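Local coordinates for protein thiamine-monophosphate kinase (Stenotrophomonas maltophilia, PDB 6XEP) that probably catalyses the ATP-dependent phosphorylation of thiamine monophosphate to thiamine diphosphate, the active form of vitamin B1, at residues 86-91 with 143-148; 155-160 with 217-222; 160-165 with 279-284; 208-213 with 295-300; 248-253 with 302-307. All coordinates share one frame; numbering follows the deposited sequence.

How the interactions relate
Interactions 1 and 3 are buried antiparallel strand pairings, in the N-terminal and C-terminal parts of the chain respectively, with centres about 20 Å apart. Interactions 2, 3 and 5 all reach one mixed sheet: 2 and 3 share Asp160, whose carboxylate serves both, while strand 302-307 of interaction 5 borders strand 161-165 of interaction 3. Interaction 4 lies at the surface, yet helix 208-213 touches interaction 1 through Val208 and Leu212 and interaction 3 through Leu210, so it lies between the two sheets. The chemistry follows the setting: backbone ladders in 1 and 3, a partly buried histidine-carboxylate bond in 2, leucine packing with one weak polar bond in 4, and van der Waals packing alone in 5.

Interaction 1: 86-91 with 143-148; sequences MGARPA and GQVGRG
Gln144 O takes the backbone N-H of Arg89 at 2.9 Å (N-H...O angle 167°) and also a weak bond from a water that Gly87 O holds more firmly. The return bond, Gln144 N to Arg89 O, is equally short at 2.9 Å but more bent (151°). Arg89 O has a second donor as well: a water at 2.8 Å, which in turn accepts from Gln144 NE2. The water thus ties the amide end of Gln144 to the facing strand. The glutamine chain runs extended beyond CG, carrying NE2 alongside Ala91 CB; OE1 turns to the backbone N of Arg44. Arg89 and Gln144 form an antiparallel hydrogen-bonded pair joining two inner strands, 89-99 and 136-145, of the mixed N-terminal sheet of this PurM-like fold. Next to it, Pro90 and Gly143 make the non-hydrogen-bonded pair, their CA atoms only 4.1 Å apart, and Gly143 CA lies against Arg89 O at 3.1 Å. Before the strand, Gly87 ends helix 68-85 in a Schellman motif, and Ala88 then lies against Val145. There Val145 CG1 does the touching, 3.6 Å from Ala88 CB, placed anti to the carbonyl carbon (chi1 -67°). Val145 also packs on Leu40 of the second subunit, and Met86 on Ala38 of that subunit.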
# COMPACT_ATOMS: atom_id res chain seq x y z
N MET A 86 -7.22 6.44 15.62
CA MET A 86 -7.71 7.69 15.06
C MET A 86 -9.22 7.79 15.10
O MET A 86 -9.77 8.82 14.69
CB MET A 86 -7.20 7.83 13.63
CG MET A 86 -5.70 7.96 13.62
SD MET A 86 -5.12 8.35 11.98
CE MET A 86 -5.30 6.78 11.18
N GLY A 87 -9.90 6.77 15.63
CA GLY A 87 -11.36 6.79 15.64
C GLY A 87 -11.96 6.76 14.25
O GLY A 87 -13.05 7.30 14.04
N ALA A 88 -11.25 6.17 13.30
CA ALA A 88 -11.71 6.13 11.93
C ALA A 88 -12.50 4.87 11.68
O ALA A 88 -12.22 3.82 12.25
CB ALA A 88 -10.52 6.20 10.97
N ARG A 89 -13.51 4.98 10.81
CA ARG A 89 -14.31 3.84 10.39
C ARG A 89 -13.64 3.17 9.20
O ARG A 89 -13.58 3.77 8.12
CB ARG A 89 -15.71 4.31 10.02
CG ARG A 89 -16.67 3.19 9.61
CD ARG A 89 -18.09 3.70 9.50
NE ARG A 89 -18.51 4.37 10.73
CZ ARG A 89 -19.02 3.75 11.80
NH1 ARG A 89 -19.19 2.42 11.80
NH2 ARG A 89 -19.37 4.45 12.87
N PRO A 90 -13.14 1.93 9.34
CA PRO A 90 -12.52 1.25 8.19
C PRO A 90 -13.48 1.11 7.02
O PRO A 90 -14.68 0.89 7.19
CB PRO A 90 -12.13 -0.13 8.75
CG PRO A 90 -12.09 0.04 10.23
CD PRO A 90 -13.11 1.09 10.55
N ALA A 91 -12.93 1.26 5.81
CA ALA A 91 -13.71 1.22 4.59
C ALA A 91 -13.12 0.21 3.61
O ALA A 91 -13.76 -0.80 3.29
CB ALA A 91 -13.76 2.61 3.94
N GLY A 143 -9.73 4.53 5.98
CA GLY A 143 -10.86 4.72 6.86
C GLY A 143 -11.44 6.11 6.65
O GLY A 143 -10.86 6.94 5.96
N GLN A 144 -12.61 6.35 7.24
CA GLN A 144 -13.27 7.63 7.07
C GLN A 144 -13.64 8.22 8.43
O GLN A 144 -13.93 7.48 9.37
CB GLN A 144 -14.51 7.48 6.18
CG GLN A 144 -14.12 6.98 4.80
CD GLN A 144 -15.27 6.90 3.84
OE1 GLN A 144 -15.51 7.83 3.06
NE2 GLN A 144 -15.99 5.78 3.88
N VAL A 145 -13.60 9.55 8.52
CA VAL A 145 -13.94 10.26 9.76
C VAL A 145 -14.79 11.47 9.42
O VAL A 145 -14.54 12.17 8.44
CB VAL A 145 -12.68 10.71 10.53
CG1 VAL A 145 -11.93 9.54 11.07
CG2 VAL A 145 -11.78 11.57 9.65
N GLY A 146 -15.80 11.73 10.25
CA GLY A 146 -16.54 12.97 10.13
C GLY A 146 -15.67 14.16 10.48
O GLY A 146 -14.60 14.02 11.07
N ARG A 147 -16.13 15.35 10.11
CA ARG A 147 -15.35 16.56 10.35
C ARG A 147 -15.06 16.73 11.83
O ARG A 147 -15.97 16.70 12.66
CB ARG A 147 -16.09 17.79 9.81
N GLY A 148 -13.78 16.87 12.17
CA GLY A 148 -13.35 17.08 13.54
C GLY A 148 -13.48 15.89 14.45
O GLY A 148 -13.24 16.02 15.66
O HOH W 1 -15.37 7.44 12.39
O HOH W 2 -15.84 4.27 6.50

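Interaction 2: 155-160 with 217-222; sequences RAQLGD and FAHAAV
A histidine-carboxylate hydrogen bond ties the loop that leads into strand 161-165 to His219, beside Ala220 of strand 220-224. His219 ND1 donates to Asp160 OD2 at 2.9 Å (N-H...O angle 157°), with a weaker, more bent bond to OD1. The acceptor OD2 lies in the ring plane and is met on its syn side; carboxylate and imidazole planes are turned 32° apart. Backbone N of Gln157 reaches the same oxygen, 2.9 Å from Asp160 OD2, from above the opposite face of the carboxylate, and Thr281 OG1 adds a third donor. Such a gathering of donors should stabilise the negative charge and fix the carboxylate's rotation. A type II turn from Gln157 to Asp160, with Gly159 at positive phi, folds the chain back so that Asp160 faces the backbone of Gln157. In one of its two conformers Gln157 CG lies 3.6 Å from His219 ND1, and a bend at chi2 (-61°) turns the amide back, so that Gln157 NE2 bonds Arg155 O, 3.2 Å away. Further along, Ala220 CB packs on Ala156 N at 3.5 Å, while Arg155 CB lies against His219 O. Around this loop, strand 277-282 runs beside strand 220-224 and places Thr281 against Ala156 and His219. Helix 228-239 covers Ala156 with Ile235, and Ser239 accepts its backbone N-H.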
# COMPACT_ATOMS: atom_id res chain seq x y z
N ARG A 155 -3.89 16.15 22.34
CA ARG A 155 -4.93 16.88 23.05
C ARG A 155 -5.17 16.37 24.47
O ARG A 155 -6.22 16.66 25.05
CB ARG A 155 -6.23 16.86 22.24
CG ARG A 155 -6.08 17.65 20.94
CD ARG A 155 -7.38 17.86 20.21
NE ARG A 155 -7.21 18.79 19.10
CZ ARG A 155 -7.99 18.83 18.02
NH1 ARG A 155 -8.99 17.96 17.89
NH2 ARG A 155 -7.74 19.71 17.06
N ALA A 156 -4.21 15.67 25.06
CA ALA A 156 -4.33 15.34 26.47
C ALA A 156 -4.38 16.63 27.29
O ALA A 156 -3.74 17.62 26.94
CB ALA A 156 -3.16 14.46 26.92
N GLN A 157 -5.17 16.62 28.36
CA GLN A 157 -5.37 17.79 29.20
C GLN A 157 -4.85 17.52 30.60
O GLN A 157 -4.95 16.40 31.10
CB GLN A 157 -6.86 18.17 29.29
CG GLN A 157 -7.44 18.58 27.95
CD GLN A 157 -6.74 19.78 27.38
OE1 GLN A 157 -6.65 20.83 28.02
NE2 GLN A 157 -6.21 19.64 26.16
N LEU A 158 -4.31 18.56 31.24
CA LEU A 158 -3.90 18.44 32.63
C LEU A 158 -5.07 17.94 33.47
O LEU A 158 -6.21 18.38 33.31
CB LEU A 158 -3.40 19.79 33.15
CG LEU A 158 -2.17 20.37 32.44
CD1 LEU A 158 -1.69 21.65 33.11
CD2 LEU A 158 -1.04 19.36 32.38
N GLY A 159 -4.78 17.00 34.38
CA GLY A 159 -5.80 16.38 35.19
C GLY A 159 -6.50 15.18 34.58
O GLY A 159 -7.29 14.52 35.29
N ASP A 160 -6.24 14.84 33.32
CA ASP A 160 -6.87 13.66 32.72
C ASP A 160 -6.46 12.38 33.44
O ASP A 160 -5.33 12.26 33.93
CB ASP A 160 -6.49 13.52 31.24
CG ASP A 160 -7.25 14.46 30.32
OD1 ASP A 160 -8.13 15.21 30.81
OD2 ASP A 160 -6.96 14.44 29.10
N PHE A 217 -15.87 10.36 24.47
CA PHE A 217 -15.44 10.28 25.87
C PHE A 217 -14.03 10.79 26.12
O PHE A 217 -13.73 11.26 27.22
CB PHE A 217 -15.52 8.83 26.39
CG PHE A 217 -16.89 8.18 26.27
CD1 PHE A 217 -17.18 7.34 25.21
CD2 PHE A 217 -17.86 8.39 27.24
CE1 PHE A 217 -18.41 6.73 25.10
CE2 PHE A 217 -19.11 7.78 27.13
CZ PHE A 217 -19.38 6.95 26.06
N ALA A 218 -13.14 10.67 25.15
CA ALA A 218 -11.71 10.80 25.40
C ALA A 218 -11.19 12.12 24.83
O ALA A 218 -11.83 12.76 23.99
CB ALA A 218 -10.93 9.64 24.78
N HIS A 219 -10.01 12.51 25.30
CA HIS A 219 -9.32 13.70 24.81
C HIS A 219 -8.21 13.38 23.82
O HIS A 219 -8.01 14.12 22.85
CB HIS A 219 -8.71 14.47 25.99
CG HIS A 219 -9.72 15.22 26.81
ND1 HIS A 219 -9.48 15.58 28.12
CD2 HIS A 219 -10.94 15.70 26.50
CE1 HIS A 219 -10.54 16.24 28.58
NE2 HIS A 219 -11.43 16.33 27.61
N ALA A 220 -7.47 12.30 24.07
CA ALA A 220 -6.35 11.91 23.23
C ALA A 220 -6.25 10.39 23.25
O ALA A 220 -6.70 9.74 24.20
CB ALA A 220 -5.04 12.54 23.71
N ALA A 221 -5.67 9.83 22.19
CA ALA A 221 -5.54 8.39 22.11
C ALA A 221 -4.33 8.03 21.26
O ALA A 221 -3.88 8.80 20.42
CB ALA A 221 -6.81 7.74 21.52
N VAL A 222 -3.83 6.81 21.47
CA VAL A 222 -2.73 6.27 20.68
C VAL A 222 -2.89 4.76 20.72
O VAL A 222 -3.42 4.21 21.68
CB VAL A 222 -1.37 6.74 21.25
CG1 VAL A 222 -1.14 6.18 22.67
CG2 VAL A 222 -0.23 6.32 20.35

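Interaction 3: 160-165 with 279-284; sequences DDIWVS and CFTAAA
Four backbone hydrogen bonds pair strands 161-165 and 279-282. Asp161 N gives to Ala282 O at 2.8 Å, and Ala282 N returns to Asp161 O. One hydrogen-bonded pair further on, Trp163 N meets Phe280 O at 2.8 Å, and Phe280 N closes on Trp163 O. Just before strand 161-165, Asp160 OD2 accepts from Thr281 OG1 at 2.8 Å, on the anti side of the carboxylate. A single water satisfies three groups: it accepts from Trp163 NE1 at 2.9 Å, in the indole plane, and donates to Asp161 OD2 and Ala283 O. Asp161 OD2 also takes a salt bridge from Arg287. Beside these bonds Trp163 CB sits over one face of the Phe280 ring, 3.6 Å from its centroid, a CH-pi contact; the two rings are nearly parallel (8°) but slid so far apart that they barely overlap. On the other face of the sheet, Ile162 CG2 meets Cys279 SG at 3.8 Å. Together they are two adjacent inner strands of the mixed C-terminal sheet of a PurM-like fold, with helix 287-297 packed on the face that carries Trp163 and Phe280.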
# COMPACT_ATOMS: atom_id res chain seq x y z
N ASP A 160 -6.24 14.84 33.32
CA ASP A 160 -6.87 13.66 32.72
C ASP A 160 -6.46 12.38 33.44
O ASP A 160 -5.33 12.26 33.93
CB ASP A 160 -6.49 13.52 31.24
CG ASP A 160 -7.25 14.46 30.32
OD1 ASP A 160 -8.13 15.21 30.81
OD2 ASP A 160 -6.96 14.44 29.10
N ASP A 161 -7.37 11.42 33.48
CA ASP A 161 -6.98 10.03 33.73
C ASP A 161 -6.37 9.43 32.46
O ASP A 161 -6.74 9.80 31.35
CB ASP A 161 -8.19 9.18 34.13
CG ASP A 161 -8.83 9.62 35.43
OD1 ASP A 161 -8.09 10.01 36.35
OD2 ASP A 161 -10.08 9.54 35.54
N ILE A 162 -5.46 8.48 32.65
CA ILE A 162 -4.94 7.66 31.56
C ILE A 162 -5.60 6.29 31.66
O ILE A 162 -5.69 5.72 32.76
CB ILE A 162 -3.40 7.54 31.65
CG1 ILE A 162 -2.75 8.93 31.64
CG2 ILE A 162 -2.84 6.72 30.47
CD1 ILE A 162 -1.23 8.85 31.79
N TRP A 163 -6.03 5.76 30.51
CA TRP A 163 -6.73 4.48 30.42
C TRP A 163 -6.06 3.61 29.37
O TRP A 163 -5.46 4.11 28.43
CB TRP A 163 -8.20 4.64 30.01
CG TRP A 163 -9.07 5.38 30.99
CD1 TRP A 163 -9.16 6.74 31.14
CD2 TRP A 163 -9.96 4.81 31.95
NE1 TRP A 163 -10.05 7.04 32.13
CE2 TRP A 163 -10.57 5.87 32.64
CE3 TRP A 163 -10.31 3.49 32.28
CZ2 TRP A 163 -11.51 5.67 33.66
CZ3 TRP A 163 -11.24 3.28 33.29
CH2 TRP A 163 -11.83 4.37 33.98
N VAL A 164 -6.23 2.29 29.50
CA VAL A 164 -5.77 1.38 28.45
C VAL A 164 -6.75 0.22 28.32
O VAL A 164 -7.35 -0.23 29.31
CB VAL A 164 -4.33 0.88 28.70
CG1 VAL A 164 -4.25 -0.03 29.92
CG2 VAL A 164 -3.76 0.21 27.44
N SER A 165 -6.94 -0.25 27.10
CA SER A 165 -7.87 -1.34 26.83
C SER A 165 -7.18 -2.69 26.99
O SER A 165 -5.95 -2.79 26.93
CB SER A 165 -8.45 -1.23 25.42
OG SER A 165 -7.42 -1.33 24.41
N CYS A 279 -4.50 3.18 24.13
CA CYS A 279 -4.28 3.97 25.34
C CYS A 279 -4.87 5.35 25.11
O CYS A 279 -4.64 5.95 24.05
CB CYS A 279 -2.78 4.07 25.66
SG CYS A 279 -2.39 5.11 27.07
N PHE A 280 -5.67 5.84 26.06
CA PHE A 280 -6.30 7.14 25.87
C PHE A 280 -6.35 7.91 27.18
O PHE A 280 -6.14 7.36 28.26
CB PHE A 280 -7.70 7.02 25.24
CG PHE A 280 -8.66 6.16 26.02
CD1 PHE A 280 -8.63 4.78 25.88
CD2 PHE A 280 -9.61 6.73 26.85
CE1 PHE A 280 -9.52 3.97 26.57
CE2 PHE A 280 -10.52 5.94 27.55
CZ PHE A 280 -10.47 4.55 27.41
N THR A 281 -6.61 9.21 27.06
CA THR A 281 -6.80 10.05 28.23
C THR A 281 -8.21 10.63 28.18
O THR A 281 -8.78 10.81 27.09
CB THR A 281 -5.74 11.18 28.31
OG1 THR A 281 -6.13 12.31 27.51
CG2 THR A 281 -4.36 10.68 27.87
N ALA A 282 -8.77 10.87 29.36
CA ALA A 282 -10.14 11.35 29.51
C ALA A 282 -10.24 12.19 30.77
O ALA A 282 -9.52 11.97 31.75
CB ALA A 282 -11.16 10.20 29.58
N ALA A 283 -11.15 13.16 30.75
CA ALA A 283 -11.43 13.94 31.95
C ALA A 283 -11.81 13.01 33.10
O ALA A 283 -12.45 11.98 32.90
CB ALA A 283 -12.55 14.94 31.68
N ALA A 284 -11.43 13.41 34.33
CA ALA A 284 -11.68 12.56 35.50
C ALA A 284 -13.17 12.29 35.71
O ALA A 284 -13.54 11.26 36.30
CB ALA A 284 -11.09 13.19 36.76
O HOH W 3 -11.55 9.26 33.21

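Interaction 4: 208-213 with 295-300; sequences VTLGLR and ESLDLP
Helix 208-213 passes the C-terminal end of helix 287-297, with Leu210 and Leu297 closest at 7.5 Å between CA atoms, and Asp298 ends the second helix in a Schellman motif at positive phi. Leu297 carries the contact with both its methyl groups. Leu297 CD1 lies 3.8 Å from Leu210 CD1, the two side chains crossing at about a right angle. Leu297 CD2 points between Thr209 and Arg213: it is 3.7 Å from Thr209 CG2 and sits over the centre of one face of the Arg213 guanidinium, 3.6 Å from Arg213 CZ. With CG anti to the carbonyl carbon (chi1 -64°) and an extended chi2, Leu297 reaches across to the other helix and runs alongside Thr209 and Arg213, pointing the other way. The arginine chain is extended from CG to NE, which lays its flat end across that methyl. At the guanidinium edge, in its plane, Arg213 NH2 makes a weak bond to Ser296 OG at 3.4 Å, so one group uses its face for apolar packing and its edge for a polar partner. Past the helix end the chain turns back, and Leu299 CD2 comes to 3.9 Å from Leu210 CD2, again with the side chains nearly perpendicular. Leu210, the buried member, thus has a different leucine at each of its methyls; Ser165 of strand 161-165 and Leu293 also touch it. This is leucine-centred packing between a helix and a helix C-terminus beside the C-terminal sheet of the PurM-like fold, while Val208 and Leu212 on the first helix meet Pro90 and Arg89 of the N-terminal sheet.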
# COMPACT_ATOMS: atom_id res chain seq x y z
N VAL A 208 -11.28 -1.67 17.15
CA VAL A 208 -11.96 -0.73 16.25
C VAL A 208 -13.25 -0.20 16.88
O VAL A 208 -13.53 1.01 16.85
CB VAL A 208 -12.25 -1.40 14.89
CG1 VAL A 208 -12.97 -0.42 13.97
CG2 VAL A 208 -10.93 -1.88 14.22
N THR A 209 -14.06 -1.09 17.46
CA THR A 209 -15.32 -0.63 18.05
C THR A 209 -15.07 0.38 19.17
O THR A 209 -15.75 1.41 19.25
CB THR A 209 -16.13 -1.82 18.58
OG1 THR A 209 -16.32 -2.75 17.51
CG2 THR A 209 -17.49 -1.35 19.06
N LEU A 210 -14.08 0.13 20.02
CA LEU A 210 -13.71 1.12 21.03
C LEU A 210 -13.30 2.44 20.38
O LEU A 210 -13.76 3.51 20.80
CB LEU A 210 -12.58 0.59 21.89
CG LEU A 210 -12.00 1.56 22.92
CD1 LEU A 210 -13.02 1.94 23.98
CD2 LEU A 210 -10.80 0.87 23.60
N GLY A 211 -12.44 2.38 19.37
CA GLY A 211 -11.98 3.60 18.73
C GLY A 211 -13.12 4.45 18.21
O GLY A 211 -13.09 5.68 18.32
N LEU A 212 -14.16 3.81 17.69
CA LEU A 212 -15.32 4.50 17.14
C LEU A 212 -16.21 5.09 18.20
O LEU A 212 -17.12 5.86 17.86
CB LEU A 212 -16.14 3.55 16.28
CG LEU A 212 -15.51 3.19 14.94
CD1 LEU A 212 -16.38 2.16 14.27
CD2 LEU A 212 -15.37 4.43 14.05
N ARG A 213 -16.00 4.74 19.47
CA ARG A 213 -16.79 5.33 20.53
C ARG A 213 -16.03 6.34 21.37
O ARG A 213 -16.67 7.16 22.03
CB ARG A 213 -17.34 4.23 21.44
CG ARG A 213 -18.38 3.39 20.70
CD ARG A 213 -19.34 2.72 21.64
NE ARG A 213 -19.90 1.55 21.01
CZ ARG A 213 -20.65 0.64 21.63
NH1 ARG A 213 -21.11 -0.40 20.94
NH2 ARG A 213 -20.94 0.78 22.92
N GLU A 295 -18.29 -2.31 30.23
CA GLU A 295 -19.32 -3.34 30.33
C GLU A 295 -20.07 -3.49 29.02
O GLU A 295 -20.38 -4.61 28.60
CB GLU A 295 -20.29 -2.99 31.46
CG GLU A 295 -19.66 -2.99 32.84
CD GLU A 295 -19.20 -4.38 33.27
OE1 GLU A 295 -20.05 -5.30 33.27
OE2 GLU A 295 -18.01 -4.55 33.58
N SER A 296 -20.38 -2.37 28.37
CA SER A 296 -21.14 -2.40 27.12
C SER A 296 -20.38 -3.13 26.02
O SER A 296 -20.96 -3.91 25.26
CB SER A 296 -21.47 -0.97 26.69
OG SER A 296 -22.23 -0.97 25.49
N LEU A 297 -19.07 -2.90 25.95
CA LEU A 297 -18.20 -3.51 24.95
C LEU A 297 -17.72 -4.90 25.34
O LEU A 297 -17.09 -5.55 24.50
CB LEU A 297 -16.98 -2.62 24.72
CG LEU A 297 -17.24 -1.24 24.14
CD1 LEU A 297 -15.95 -0.46 24.07
CD2 LEU A 297 -17.86 -1.38 22.77
N ASP A 298 -17.96 -5.34 26.57
CA ASP A 298 -17.32 -6.55 27.09
C ASP A 298 -15.82 -6.51 26.79
O ASP A 298 -15.22 -7.46 26.27
CB ASP A 298 -17.98 -7.82 26.51
CG ASP A 298 -17.51 -9.09 27.22
OD1 ASP A 298 -17.02 -8.99 28.37
OD2 ASP A 298 -17.61 -10.18 26.63
N LEU A 299 -15.22 -5.36 27.10
CA LEU A 299 -13.81 -5.10 26.88
C LEU A 299 -13.24 -4.39 28.10
O LEU A 299 -13.74 -3.32 28.47
CB LEU A 299 -13.60 -4.25 25.62
CG LEU A 299 -12.17 -3.77 25.39
CD1 LEU A 299 -11.21 -4.91 24.98
CD2 LEU A 299 -12.16 -2.66 24.35
N PRO A 300 -12.23 -4.93 28.76
CA PRO A 300 -11.69 -4.23 29.93
C PRO A 300 -11.13 -2.87 29.54
O PRO A 300 -10.43 -2.73 28.53
CB PRO A 300 -10.58 -5.16 30.42
CG PRO A 300 -10.96 -6.51 29.89
CD PRO A 300 -11.57 -6.23 28.54

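Interaction 5: 248-253 with 302-307; sequences DSLPIS and TRIGRI
Pro251 and Thr302 lie side by side but head opposite ways, the proline ring alongside the branched threonine. Pro251 CB comes 3.7 Å from Thr302 OG1, and CD turns toward the methyl CG2 of the same threonine. With OG1 beside the backbone N (chi1 -58°), Thr302 CG2 stands anti to it and reaches Ser249 O at 3.3 Å, the shortest approach of the contact. Ile304 meets the ring at about a right angle instead: Ile304 CG2 sits 3.9 Å from Pro251 CD and at a similar distance from Ser249 O. One methyl therefore fills the corner between the proline ring and the carbonyl group two residues earlier. The CB of Leu250 points away from the strand, but the end of the side chain comes nearer, and Leu250 CD2 lies 4.1 Å from Ile304 CG2 and equally near CD1, the leucine slanting across the isoleucine. In Ile304 the longer branch, CG1, occupies the position between the backbone N and carbonyl carbon (chi1 59°), which points CD1 toward that leucine and leaves CG2 for Pro251. Ser249 CB rests 3.9 Å from Arg303 O, while its hydroxyl is bonded to Asp246. No hydrogen bond joins the two segments, and their contact is packing; Ile304 is bonded by its backbone to Asp246 just before the loop. Ile304 and Gly305 form a classic beta bulge opposite Ile162 of strand 161-165. Val164 of that strand packs on Pro251 and Ile304; Leu250 reaches Ala269 and Leu270 of helix 262-271 and Val245 of strand 242-245, and Ser253 N-caps helix 254-259.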
# COMPACT_ATOMS: atom_id res chain seq x y z
N ASP A 248 1.65 -0.73 39.21
CA ASP A 248 0.85 -1.75 39.88
C ASP A 248 -0.55 -1.87 39.28
O ASP A 248 -1.18 -2.91 39.45
CB ASP A 248 0.72 -1.45 41.38
CG ASP A 248 2.03 -1.62 42.16
OD1 ASP A 248 2.95 -2.30 41.69
OD2 ASP A 248 2.12 -1.05 43.27
N SER A 249 -1.03 -0.84 38.59
CA SER A 249 -2.39 -0.79 38.04
C SER A 249 -2.50 -1.38 36.65
O SER A 249 -3.62 -1.49 36.12
CB SER A 249 -2.89 0.64 37.98
OG SER A 249 -2.92 1.21 39.28
N LEU A 250 -1.39 -1.70 36.02
CA LEU A 250 -1.44 -2.15 34.64
C LEU A 250 -2.25 -3.44 34.53
O LEU A 250 -2.15 -4.31 35.41
CB LEU A 250 -0.02 -2.38 34.12
CG LEU A 250 0.89 -1.16 34.02
CD1 LEU A 250 2.26 -1.58 33.50
CD2 LEU A 250 0.27 -0.10 33.12
N PRO A 251 -3.08 -3.59 33.48
CA PRO A 251 -3.85 -4.83 33.30
C PRO A 251 -2.97 -5.95 32.77
O PRO A 251 -2.52 -5.93 31.63
CB PRO A 251 -4.93 -4.42 32.27
CG PRO A 251 -4.27 -3.35 31.48
CD PRO A 251 -3.47 -2.57 32.50
N ILE A 252 -2.74 -6.95 33.61
CA ILE A 252 -1.87 -8.06 33.27
C ILE A 252 -2.71 -9.32 33.25
O ILE A 252 -3.43 -9.62 34.22
CB ILE A 252 -0.67 -8.15 34.24
CG1 ILE A 252 0.25 -6.95 33.99
CG2 ILE A 252 0.10 -9.45 34.05
CD1 ILE A 252 1.36 -6.76 34.99
N SER A 253 -2.65 -10.05 32.14
CA SER A 253 -3.52 -11.21 31.97
C SER A 253 -3.15 -12.32 32.94
O SER A 253 -2.04 -12.38 33.48
CB SER A 253 -3.47 -11.73 30.53
OG SER A 253 -2.23 -12.37 30.28
N THR A 302 -8.97 -0.04 31.82
CA THR A 302 -8.30 0.05 33.11
C THR A 302 -7.67 1.42 33.27
O THR A 302 -6.90 1.85 32.41
CB THR A 302 -7.26 -1.06 33.24
OG1 THR A 302 -7.92 -2.32 33.08
CG2 THR A 302 -6.57 -1.01 34.63
N ARG A 303 -8.00 2.10 34.37
CA ARG A 303 -7.39 3.39 34.68
C ARG A 303 -6.00 3.14 35.25
O ARG A 303 -5.85 2.50 36.30
CB ARG A 303 -8.27 4.17 35.65
CG ARG A 303 -7.84 5.61 35.93
CD ARG A 303 -8.91 6.41 36.66
NE ARG A 303 -9.35 5.74 37.88
CZ ARG A 303 -8.74 5.85 39.05
NH1 ARG A 303 -7.65 6.62 39.16
NH2 ARG A 303 -9.20 5.20 40.12
N ILE A 304 -4.97 3.65 34.57
CA ILE A 304 -3.60 3.30 34.89
C ILE A 304 -2.75 4.50 35.31
O ILE A 304 -1.59 4.31 35.69
CB ILE A 304 -2.92 2.56 33.72
CG1 ILE A 304 -2.91 3.42 32.45
CG2 ILE A 304 -3.61 1.22 33.48
CD1 ILE A 304 -1.97 2.89 31.37
N GLY A 305 -3.27 5.72 35.25
CA GLY A 305 -2.40 6.86 35.51
C GLY A 305 -3.11 8.18 35.32
O GLY A 305 -4.35 8.24 35.28
N ARG A 306 -2.31 9.23 35.18
CA ARG A 306 -2.84 10.59 35.14
C ARG A 306 -1.92 11.48 34.32
O ARG A 306 -0.72 11.20 34.18
CB ARG A 306 -2.98 11.18 36.55
CG ARG A 306 -1.64 11.40 37.21
CD ARG A 306 -1.73 11.58 38.72
NE ARG A 306 -0.40 11.51 39.31
CZ ARG A 306 0.43 12.55 39.42
NH1 ARG A 306 0.06 13.75 39.00
NH2 ARG A 306 1.63 12.39 39.98
N ILE A 307 -2.51 12.53 33.75
CA ILE A 307 -1.79 13.57 33.01
C ILE A 307 -1.58 14.74 33.95
O ILE A 307 -2.50 15.12 34.68
CB ILE A 307 -2.59 14.00 31.76
CG1 ILE A 307 -2.74 12.83 30.79
CG2 ILE A 307 -1.91 15.20 31.07
CD1 ILE A 307 -1.45 12.40 30.13